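Local structure of erythrocyte binding antigen 140 (Plasmodium falciparum, 4GF2) at residues A[95-106]-A[170-179]; A[193-201]-A[273-281]. The protein probably binds a receptor on the host red-cell surface during erythrocyte invasion, this chain being its part with two Duffy-binding-like (DBL) domains. The protein carries 3 engineered substitutions. All blocks are in the same frame, centred on the assembly; numbering follows the deposited sequence.

How the contacts relate
Both contacts use helix 175-202, in the first half of a chain that carries two Duffy-binding-like domains. Contact 1 packs the N-terminal end of that helix, with the residues leading into it, against 95-106. Contact 2 packs 193-201, near its C-terminal end, against the short helix 273-279. Their centres lie about 37 Å apart, and their nearest atoms are about 17 Å apart, so they do not touch. They follow each other along the chain. Helix 213-242 borders both, through L239 and Y240 at contact 1 and Y222 at contact 2. Contact 1 is mostly polar and has a glycerol at its edge; contact 2 is mostly apolar and includes C279 of the C219-C279 disulfide.

Contact 1. Residues A[95-106]-A[170-179]; sequences SDFRNSFIGDDM and PAEEPQINLW. With GOL (glycerol), chain B.
Q175 takes part in four of the six hydrogen bonds that join the two segments. Its CG lies anti to the backbone N, and the extended chain carries the amide in between D96, D105 and M106. Q175 NE2 donates to D96 OD1 at 2.9 Å and also to D105 OD1. Each carboxylate is met from above its plane, although both acceptors lie in the amide plane. Q175 OE1 accepts from the backbone N of M106 at 2.8 Å, in the carbonyl plane. With both ends bonded, the amide is fixed in rotation. D96 OD1 also takes W179 NE1 at 3.2 Å, on its syn lone pair, with the carboxylate turned 83° from the indole. D96 OD2 forms a salt bridge with R39; D105 OD2 pairs with K40, and D105 OD1 also accepts from D107 N.

D104 OD2 receives the backbone N of Q175 at 3.2 Å, with an N-H...O angle of 169°. This N-H belongs to the first turn of helix 175-202, right after P174 at the N-cap position. Waters link D104 OD1 to I176 N and to Q175 OE1. The segment axes of 95-101 and 175-179 run nearly antiparallel, at 152°, within the Duffy-binding-like domain of this half of the chain.

R98 and E172 form the ion pair, NH2 to OE1 at 3.3 Å. E172 CB lies over one guanidinium face, and I102 CD1 covers the opposite one. E172 OE2 has a second partner in K147.

Among the apolar contacts, M106 CE sits over one face of the W179 ring, 3.3 Å from CE3. The bend at chi3 brings the methyl there; SD stands obliquely to the six-membered ring, a Met-aromatic contact. L178 CD1 presses on S95 CB, while its CD2 faces a glycerol that lies beside E173 OE1.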
loop_
_atom_site.group_PDB
_atom_site.type_symbol
_atom_site.label_atom_id
_atom_site.label_comp_id
_atom_site.label_asym_id
_atom_site.label_seq_id
_atom_site.Cartn_x
_atom_site.Cartn_y
_atom_site.Cartn_z
ATOM N N SER A 95 -25.110 32.693 8.136
ATOM C CA SER A 95 -24.135 33.441 7.363
ATOM C C SER A 95 -24.271 33.141 5.875
ATOM O O SER A 95 -24.104 34.029 5.044
ATOM C CB SER A 95 -22.723 33.111 7.839
ATOM O OG SER A 95 -22.579 33.422 9.210
ATOM N N ASP A 96 -24.576 31.890 5.540
ATOM C CA ASP A 96 -24.754 31.503 4.143
ATOM C C ASP A 96 -26.036 32.090 3.562
ATOM O O ASP A 96 -26.082 32.431 2.380
ATOM C CB ASP A 96 -24.745 29.982 3.988
ATOM C CG ASP A 96 -23.341 29.407 3.970
ATOM O OD1 ASP A 96 -22.426 30.099 3.483
ATOM O OD2 ASP A 96 -23.153 28.266 4.440
ATOM N N PHE A 97 -27.073 32.213 4.385
ATOM C CA PHE A 97 -28.278 32.923 3.961
ATOM C C PHE A 97 -27.900 34.339 3.543
ATOM O O PHE A 97 -28.357 34.838 2.514
ATOM C CB PHE A 97 -29.329 32.976 5.073
ATOM C CG PHE A 97 -30.172 31.733 5.182
ATOM C CD1 PHE A 97 -30.935 31.301 4.111
ATOM C CD2 PHE A 97 -30.218 31.009 6.367
ATOM C CE1 PHE A 97 -31.716 30.158 4.214
ATOM C CE2 PHE A 97 -30.997 29.873 6.475
ATOM C CZ PHE A 97 -31.747 29.446 5.396
ATOM N N ARG A 98 -27.054 34.978 4.347
ATOM C CA ARG A 98 -26.608 36.337 4.063
ATOM C C ARG A 98 -25.767 36.393 2.797
ATOM O O ARG A 98 -26.032 37.185 1.892
ATOM C CB ARG A 98 -25.780 36.875 5.229
ATOM C CG ARG A 98 -25.142 38.234 4.960
ATOM C CD ARG A 98 -24.272 38.670 6.123
ATOM N NE ARG A 98 -23.625 39.954 5.873
ATOM C CZ ARG A 98 -22.406 40.107 5.360
ATOM N NH1 ARG A 98 -21.663 39.057 5.034
ATOM N NH2 ARG A 98 -21.921 41.325 5.176
ATOM N N ASN A 99 -24.747 35.544 2.742
ATOM C CA ASN A 99 -23.754 35.622 1.679
ATOM C C ASN A 99 -24.256 35.138 0.320
ATOM O O ASN A 99 -23.824 35.636 -0.712
ATOM C CB ASN A 99 -22.486 34.880 2.095
ATOM C CG ASN A 99 -21.698 35.638 3.145
ATOM O OD1 ASN A 99 -21.848 36.850 3.283
ATOM N ND2 ASN A 99 -20.851 34.935 3.882
ATOM N N SER A 100 -25.169 34.175 0.316
ATOM C CA SER A 100 -25.775 33.731 -0.933
ATOM C C SER A 100 -26.825 34.735 -1.394
ATOM O O SER A 100 -27.251 34.724 -2.552
ATOM C CB SER A 100 -26.408 32.350 -0.766
ATOM O OG SER A 100 -27.439 32.372 0.204
ATOM N N PHE A 101 -27.243 35.603 -0.479
ATOM C CA PHE A 101 -28.217 36.633 -0.799
ATOM C C PHE A 101 -27.540 37.879 -1.370
ATOM O O PHE A 101 -28.107 38.554 -2.228
ATOM C CB PHE A 101 -29.036 36.996 0.442
ATOM C CG PHE A 101 -30.072 38.056 0.195
ATOM C CD1 PHE A 101 -31.142 37.812 -0.651
ATOM C CD2 PHE A 101 -29.978 39.294 0.809
ATOM C CE1 PHE A 101 -32.098 38.785 -0.884
ATOM C CE2 PHE A 101 -30.931 40.269 0.584
ATOM C CZ PHE A 101 -31.991 40.016 -0.263
ATOM N N ILE A 102 -26.327 38.176 -0.903
ATOM C CA ILE A 102 -25.634 39.396 -1.319
ATOM C C ILE A 102 -24.520 39.139 -2.334
ATOM O O ILE A 102 -23.624 39.966 -2.503
ATOM C CB ILE A 102 -25.057 40.172 -0.115
ATOM C CG1 ILE A 102 -23.948 39.369 0.572
ATOM C CG2 ILE A 102 -26.167 40.516 0.869
ATOM C CD1 ILE A 102 -23.295 40.100 1.732
ATOM N N GLY A 103 -24.585 37.996 -3.010
ATOM C CA GLY A 103 -23.679 37.706 -4.108
ATOM C C GLY A 103 -22.261 37.346 -3.700
ATOM O O GLY A 103 -21.309 37.666 -4.407
ATOM N N ASP A 104 -22.112 36.674 -2.564
ATOM C CA ASP A 104 -20.807 36.175 -2.141
ATOM C C ASP A 104 -20.906 34.685 -1.828
ATOM O O ASP A 104 -20.837 34.272 -0.672
ATOM C CB ASP A 104 -20.300 36.948 -0.922
ATOM C CG ASP A 104 -18.951 36.447 -0.434
ATOM O OD1 ASP A 104 -18.189 35.895 -1.252
ATOM O OD2 ASP A 104 -18.656 36.598 0.773
ATOM N N ASP A 105 -21.068 33.881 -2.873
ATOM C CA ASP A 105 -21.322 32.457 -2.708
ATOM C C ASP A 105 -20.517 31.627 -3.703
ATOM O O ASP A 105 -20.564 31.868 -4.909
ATOM C CB ASP A 105 -22.811 32.177 -2.895
ATOM C CG ASP A 105 -23.212 30.806 -2.398
ATOM O OD1 ASP A 105 -22.311 30.008 -2.062
ATOM O OD2 ASP A 105 -24.429 30.525 -2.348
ATOM N N MET A 106 -19.778 30.649 -3.190
ATOM C CA MET A 106 -19.011 29.738 -4.035
ATOM C C MET A 106 -19.861 28.547 -4.478
ATOM O O MET A 106 -19.560 27.899 -5.481
ATOM C CB MET A 106 -17.771 29.245 -3.288
ATOM C CG MET A 106 -16.705 30.311 -3.098
ATOM S SD MET A 106 -15.468 29.859 -1.867
ATOM C CE MET A 106 -16.402 30.072 -0.356
ATOM N N PRO A 170 -24.257 36.346 14.579
ATOM C CA PRO A 170 -22.880 36.163 14.107
ATOM C C PRO A 170 -22.318 37.414 13.446
ATOM O O PRO A 170 -23.029 38.095 12.709
ATOM C CB PRO A 170 -23.009 35.038 13.071
ATOM C CG PRO A 170 -24.303 34.375 13.364
ATOM C CD PRO A 170 -25.193 35.441 13.894
ATOM N N ALA A 171 -21.052 37.715 13.713
ATOM C CA ALA A 171 -20.383 38.814 13.033
ATOM C C ALA A 171 -20.329 38.508 11.542
ATOM O O ALA A 171 -20.288 37.347 11.136
ATOM C CB ALA A 171 -18.978 39.018 13.587
ATOM N N GLU A 172 -20.337 39.561 10.736
ATOM C CA GLU A 172 -20.295 39.428 9.288
ATOM C C GLU A 172 -18.862 39.251 8.803
ATOM O O GLU A 172 -17.980 40.032 9.151
ATOM C CB GLU A 172 -20.933 40.658 8.640
ATOM C CG GLU A 172 -22.413 40.794 8.965
ATOM C CD GLU A 172 -23.003 42.114 8.521
ATOM O OE1 GLU A 172 -22.239 42.984 8.055
ATOM O OE2 GLU A 172 -24.236 42.281 8.640
ATOM N N GLU A 173 -18.638 38.210 8.008
ATOM C CA GLU A 173 -17.325 37.919 7.445
ATOM C C GLU A 173 -17.492 37.322 6.053
ATOM O O GLU A 173 -18.528 36.734 5.748
ATOM C CB GLU A 173 -16.574 36.906 8.308
ATOM C CG GLU A 173 -16.490 37.225 9.783
ATOM C CD GLU A 173 -15.644 36.206 10.530
ATOM O OE1 GLU A 173 -16.033 35.786 11.639
ATOM O OE2 GLU A 173 -14.582 35.818 10.000
ATOM N N PRO A 174 -16.464 37.453 5.205
ATOM C CA PRO A 174 -16.500 36.798 3.896
ATOM C C PRO A 174 -16.794 35.307 4.023
ATOM O O PRO A 174 -16.370 34.680 4.996
ATOM C CB PRO A 174 -15.084 37.022 3.362
ATOM C CG PRO A 174 -14.645 38.288 4.013
ATOM C CD PRO A 174 -15.246 38.264 5.385
ATOM N N GLN A 175 -17.505 34.749 3.049
ATOM C CA GLN A 175 -17.909 33.352 3.114
ATOM C C GLN A 175 -16.710 32.424 3.266
ATOM O O GLN A 175 -16.742 31.476 4.055
ATOM C CB GLN A 175 -18.698 32.956 1.865
ATOM C CG GLN A 175 -19.119 31.495 1.876
ATOM C CD GLN A 175 -19.935 31.109 0.666
ATOM O OE1 GLN A 175 -19.434 31.098 -0.454
ATOM N NE2 GLN A 175 -21.204 30.784 0.887
ATOM N N ILE A 176 -15.656 32.695 2.509
ATOM C CA ILE A 176 -14.506 31.801 2.478
ATOM C C ILE A 176 -13.783 31.757 3.819
ATOM O O ILE A 176 -13.198 30.737 4.183
ATOM C CB ILE A 176 -13.511 32.196 1.377
ATOM C CG1 ILE A 176 -12.499 31.071 1.173
ATOM C CG2 ILE A 176 -12.816 33.509 1.728
ATOM C CD1 ILE A 176 -11.672 31.242 -0.054
ATOM N N ASN A 177 -13.818 32.864 4.551
ATOM C CA ASN A 177 -13.257 32.886 5.893
ATOM C C ASN A 177 -14.072 31.965 6.798
ATOM O O ASN A 177 -13.520 31.131 7.520
ATOM C CB ASN A 177 -13.235 34.312 6.452
ATOM C CG ASN A 177 -12.371 35.259 5.623
ATOM O OD1 ASN A 177 -12.261 35.118 4.402
ATOM N ND2 ASN A 177 -11.752 36.229 6.288
ATOM N N LEU A 178 -15.392 32.107 6.734
ATOM C CA LEU A 178 -16.291 31.287 7.536
ATOM C C LEU A 178 -16.193 29.813 7.152
ATOM O O LEU A 178 -16.226 28.945 8.020
ATOM C CB LEU A 178 -17.735 31.773 7.391
ATOM C CG LEU A 178 -18.011 33.185 7.911
ATOM C CD1 LEU A 178 -19.441 33.620 7.610
ATOM C CD2 LEU A 178 -17.732 33.267 9.400
ATOM N N TRP A 179 -16.064 29.527 5.859
ATOM C CA TRP A 179 -15.985 28.138 5.406
ATOM C C TRP A 179 -14.692 27.478 5.869
ATOM O O TRP A 179 -14.704 26.346 6.348
ATOM C CB TRP A 179 -16.110 28.040 3.888
ATOM C CG TRP A 179 -17.522 28.111 3.402
ATOM C CD1 TRP A 179 -18.614 28.530 4.109
ATOM C CD2 TRP A 179 -18.003 27.740 2.105
ATOM N NE1 TRP A 179 -19.742 28.454 3.326
ATOM C CE2 TRP A 179 -19.394 27.970 2.092
ATOM C CE3 TRP A 179 -17.393 27.243 0.949
ATOM C CZ2 TRP A 179 -20.182 27.718 0.973
ATOM C CZ3 TRP A 179 -18.178 26.998 -0.163
ATOM C CH2 TRP A 179 -19.555 27.235 -0.144
HETATM C C1 GOL B . -19.781 31.727 12.281
HETATM O O1 GOL B . -20.870 32.138 11.481
HETATM C C2 GOL B . -19.081 32.923 12.924
HETATM O O2 GOL B . -19.461 33.016 14.282
HETATM C C3 GOL B . -19.441 34.222 12.209
HETATM O O3 GOL B . -18.528 35.242 12.554
HETATM O O HOH W 1 -21.792 36.307 9.457
HETATM O O HOH W 2 -15.662 34.712 0.124
HETATM O O HOH W 3 -17.722 33.244 -1.661
#

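Contact 2. Residues A[193-201]-A[273-281]; sequences RLFLNIKDK and KEYDDLCDC
F195 points its ring edge at E274. E274 CG lies in the plane of the ring, and E274 CD is 3.6 Å from F195 CE2. The carboxylate is turned 70° from the ring. With its CG anti to the backbone N (chi1 -158°), F195 reaches across towards the first turn of helix 273-279. The same ring meets Y222 of helix 213-242 edge-to-face.

I198, one turn further along, is directed toward the facing helix. Its CG2 meets L278 CD1 at 4.0 Å and C279 SG at 3.7 Å. Its CD1 approaches Y275 CE2 at 4.2 Å. C279 is disulfide-bonded to C219, and the Y275 hydroxyl bonds to the backbone O of C219. This short helix is thus tied to helix 213-242 as well as packed on 193-201. The two segment axes point the same general way, inclined by 38°.

K199 crosses E274 at about a right angle. K199 NZ stands 3.3 Å from E274 OE2, a salt bridge with a weak hydrogen bond. Apolar surface from F195, I198, Y275, L278 and C279 makes up most of the contact. The ion pair lies on the solvent side, where water would probably weaken it.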
loop_
_atom_site.group_PDB
_atom_site.type_symbol
_atom_site.label_atom_id
_atom_site.label_comp_id
_atom_site.label_asym_id
_atom_site.label_seq_id
_atom_site.Cartn_x
_atom_site.Cartn_y
_atom_site.Cartn_z
ATOM N N ARG A 193 -11.502 11.432 16.109
ATOM C CA ARG A 193 -12.306 10.216 16.128
ATOM C C ARG A 193 -11.599 9.078 15.399
ATOM O O ARG A 193 -11.479 7.975 15.928
ATOM C CB ARG A 193 -13.674 10.471 15.498
ATOM C CG ARG A 193 -14.660 9.335 15.684
ATOM C CD ARG A 193 -15.925 9.568 14.874
ATOM N NE ARG A 193 -15.697 9.418 13.438
ATOM C CZ ARG A 193 -15.639 8.251 12.803
ATOM N NH1 ARG A 193 -15.784 7.116 13.471
ATOM N NH2 ARG A 193 -15.429 8.215 11.497
ATOM N N LEU A 194 -11.124 9.345 14.188
ATOM C CA LEU A 194 -10.467 8.309 13.405
ATOM C C LEU A 194 -9.193 7.819 14.093
ATOM O O LEU A 194 -8.839 6.647 13.985
ATOM C CB LEU A 194 -10.151 8.810 11.997
ATOM C CG LEU A 194 -11.351 8.978 11.061
ATOM C CD1 LEU A 194 -10.916 9.633 9.761
ATOM C CD2 LEU A 194 -12.026 7.643 10.781
ATOM N N PHE A 195 -8.513 8.706 14.811
ATOM C CA PHE A 195 -7.272 8.322 15.468
ATOM C C PHE A 195 -7.533 7.534 16.750
ATOM O O PHE A 195 -6.753 6.648 17.108
ATOM C CB PHE A 195 -6.400 9.540 15.767
ATOM C CG PHE A 195 -4.952 9.201 15.948
ATOM C CD1 PHE A 195 -4.131 9.013 14.846
ATOM C CD2 PHE A 195 -4.413 9.053 17.213
ATOM C CE1 PHE A 195 -2.795 8.692 15.005
ATOM C CE2 PHE A 195 -3.075 8.732 17.378
ATOM C CZ PHE A 195 -2.266 8.551 16.273
ATOM N N LEU A 196 -8.624 7.851 17.438
ATOM C CA LEU A 196 -8.994 7.104 18.636
ATOM C C LEU A 196 -9.313 5.664 18.264
ATOM O O LEU A 196 -8.967 4.737 18.995
ATOM C CB LEU A 196 -10.189 7.746 19.345
ATOM C CG LEU A 196 -9.916 9.071 20.065
ATOM C CD1 LEU A 196 -11.173 9.573 20.751
ATOM C CD2 LEU A 196 -8.783 8.932 21.074
ATOM N N ASN A 197 -9.973 5.473 17.127
ATOM C CA ASN A 197 -10.197 4.128 16.617
ATOM C C ASN A 197 -8.870 3.402 16.422
ATOM O O ASN A 197 -8.744 2.223 16.748
ATOM C CB ASN A 197 -10.976 4.167 15.304
ATOM C CG ASN A 197 -12.437 4.502 15.507
ATOM O OD1 ASN A 197 -13.021 4.178 16.541
ATOM N ND2 ASN A 197 -13.040 5.153 14.519
ATOM N N ILE A 198 -7.876 4.113 15.901
ATOM C CA ILE A 198 -6.551 3.530 15.703
ATOM C C ILE A 198 -5.960 3.059 17.029
ATOM O O ILE A 198 -5.416 1.963 17.108
ATOM C CB ILE A 198 -5.580 4.526 15.042
ATOM C CG1 ILE A 198 -5.933 4.704 13.566
ATOM C CG2 ILE A 198 -4.151 4.041 15.178
ATOM C CD1 ILE A 198 -5.125 5.778 12.871
ATOM N N LYS A 199 -6.064 3.889 18.063
ATOM C CA LYS A 199 -5.559 3.521 19.383
ATOM C C LYS A 199 -6.281 2.288 19.903
ATOM O O LYS A 199 -5.655 1.322 20.340
ATOM C CB LYS A 199 -5.739 4.666 20.381
ATOM C CG LYS A 199 -4.922 5.909 20.075
ATOM C CD LYS A 199 -4.392 6.550 21.352
ATOM C CE LYS A 199 -3.895 7.967 21.100
ATOM N NZ LYS A 199 -3.088 8.500 22.233
ATOM N N ASP A 200 -7.605 2.337 19.851
ATOM C CA ASP A 200 -8.446 1.257 20.343
ATOM C C ASP A 200 -8.047 -0.094 19.754
ATOM O O ASP A 200 -7.894 -1.076 20.483
ATOM C CB ASP A 200 -9.910 1.549 20.007
ATOM C CG ASP A 200 -10.854 0.506 20.564
ATOM O OD1 ASP A 200 -10.765 0.210 21.774
ATOM O OD2 ASP A 200 -11.674 -0.028 19.788
ATOM N N LYS A 201 -7.875 -0.138 18.436
ATOM C CA LYS A 201 -7.641 -1.397 17.736
ATOM C C LYS A 201 -6.163 -1.771 17.650
ATOM O O LYS A 201 -5.819 -2.951 17.566
ATOM C CB LYS A 201 -8.235 -1.334 16.326
ATOM C CG LYS A 201 -9.723 -1.015 16.297
ATOM C CD LYS A 201 -10.487 -1.842 17.324
ATOM C CE LYS A 201 -11.987 -1.605 17.237
ATOM N NZ LYS A 201 -12.594 -2.291 16.066
ATOM N N LYS A 273 5.009 10.866 14.220
ATOM C CA LYS A 273 5.708 9.658 14.623
ATOM C C LYS A 273 4.698 8.634 15.121
ATOM O O LYS A 273 4.828 7.438 14.859
ATOM C CB LYS A 273 6.722 9.982 15.727
ATOM C CG LYS A 273 8.075 9.312 15.563
ATOM C CD LYS A 273 8.062 7.877 16.058
ATOM C CE LYS A 273 9.420 7.207 15.873
ATOM N NZ LYS A 273 10.510 7.904 16.615
ATOM N N GLU A 274 3.675 9.112 15.821
ATOM C CA GLU A 274 2.731 8.228 16.490
ATOM C C GLU A 274 1.972 7.349 15.502
ATOM O O GLU A 274 1.709 6.180 15.782
ATOM C CB GLU A 274 1.747 9.031 17.338
ATOM C CG GLU A 274 0.925 8.174 18.286
ATOM C CD GLU A 274 0.040 8.995 19.200
ATOM O OE1 GLU A 274 -0.052 10.225 18.995
ATOM O OE2 GLU A 274 -0.562 8.411 20.126
ATOM N N TYR A 275 1.615 7.906 14.351
ATOM C CA TYR A 275 0.910 7.123 13.345
ATOM C C TYR A 275 1.766 5.944 12.882
ATOM O O TYR A 275 1.313 4.798 12.873
ATOM C CB TYR A 275 0.521 7.980 12.143
ATOM C CG TYR A 275 -0.104 7.150 11.053
ATOM C CD1 TYR A 275 0.684 6.510 10.108
ATOM C CD2 TYR A 275 -1.477 6.972 10.993
ATOM C CE1 TYR A 275 0.121 5.733 9.123
ATOM C CE2 TYR A 275 -2.050 6.196 10.007
ATOM C CZ TYR A 275 -1.246 5.578 9.076
ATOM O OH TYR A 275 -1.814 4.804 8.094
ATOM N N ASP A 276 3.004 6.235 12.493
ATOM C CA ASP A 276 3.946 5.202 12.077
ATOM C C ASP A 276 4.144 4.162 13.177
ATOM O O ASP A 276 4.263 2.970 12.903
ATOM C CB ASP A 276 5.293 5.827 11.713
ATOM C CG ASP A 276 5.277 6.510 10.357
ATOM O OD1 ASP A 276 4.186 6.656 9.769
ATOM O OD2 ASP A 276 6.362 6.904 9.881
ATOM N N ASP A 277 4.175 4.621 14.425
ATOM C CA ASP A 277 4.381 3.733 15.565
ATOM C C ASP A 277 3.217 2.763 15.766
ATOM O O ASP A 277 3.402 1.667 16.292
ATOM C CB ASP A 277 4.570 4.550 16.848
ATOM C CG ASP A 277 5.839 5.381 16.836
ATOM O OD1 ASP A 277 6.785 5.032 16.092
ATOM O OD2 ASP A 277 5.888 6.385 17.582
ATOM N N LEU A 278 2.019 3.169 15.362
ATOM C CA LEU A 278 0.824 2.374 15.629
ATOM C C LEU A 278 0.297 1.645 14.398
ATOM O O LEU A 278 -0.465 0.686 14.523
ATOM C CB LEU A 278 -0.288 3.261 16.187
ATOM C CG LEU A 278 -0.084 3.835 17.591
ATOM C CD1 LEU A 278 -1.314 4.624 18.002
ATOM C CD2 LEU A 278 0.208 2.738 18.603
ATOM N N CYS A 279 0.695 2.098 13.214
ATOM C CA CYS A 279 0.074 1.618 11.984
ATOM C C CYS A 279 1.033 0.927 11.023
ATOM O O CYS A 279 0.604 0.375 10.014
ATOM C CB CYS A 279 -0.627 2.772 11.273
ATOM S SG CYS A 279 -2.090 3.357 12.143
ATOM N N ASP A 280 2.326 0.960 11.328
ATOM C CA ASP A 280 3.299 0.199 10.551
ATOM C C ASP A 280 3.472 -1.188 11.155
ATOM O O ASP A 280 3.814 -1.322 12.333
ATOM C CB ASP A 280 4.654 0.911 10.519
ATOM C CG ASP A 280 4.681 2.077 9.549
ATOM O OD1 ASP A 280 3.608 2.443 9.027
ATOM O OD2 ASP A 280 5.778 2.629 9.312
ATOM N N CYS A 281 3.222 -2.218 10.353
ATOM C CA CYS A 281 3.519 -3.584 10.757
ATOM C C CYS A 281 5.034 -3.733 10.864
ATOM O O CYS A 281 5.752 -3.645 9.865
ATOM C CB CYS A 281 2.942 -4.584 9.754
ATOM S SG CYS A 281 3.474 -6.302 10.016
#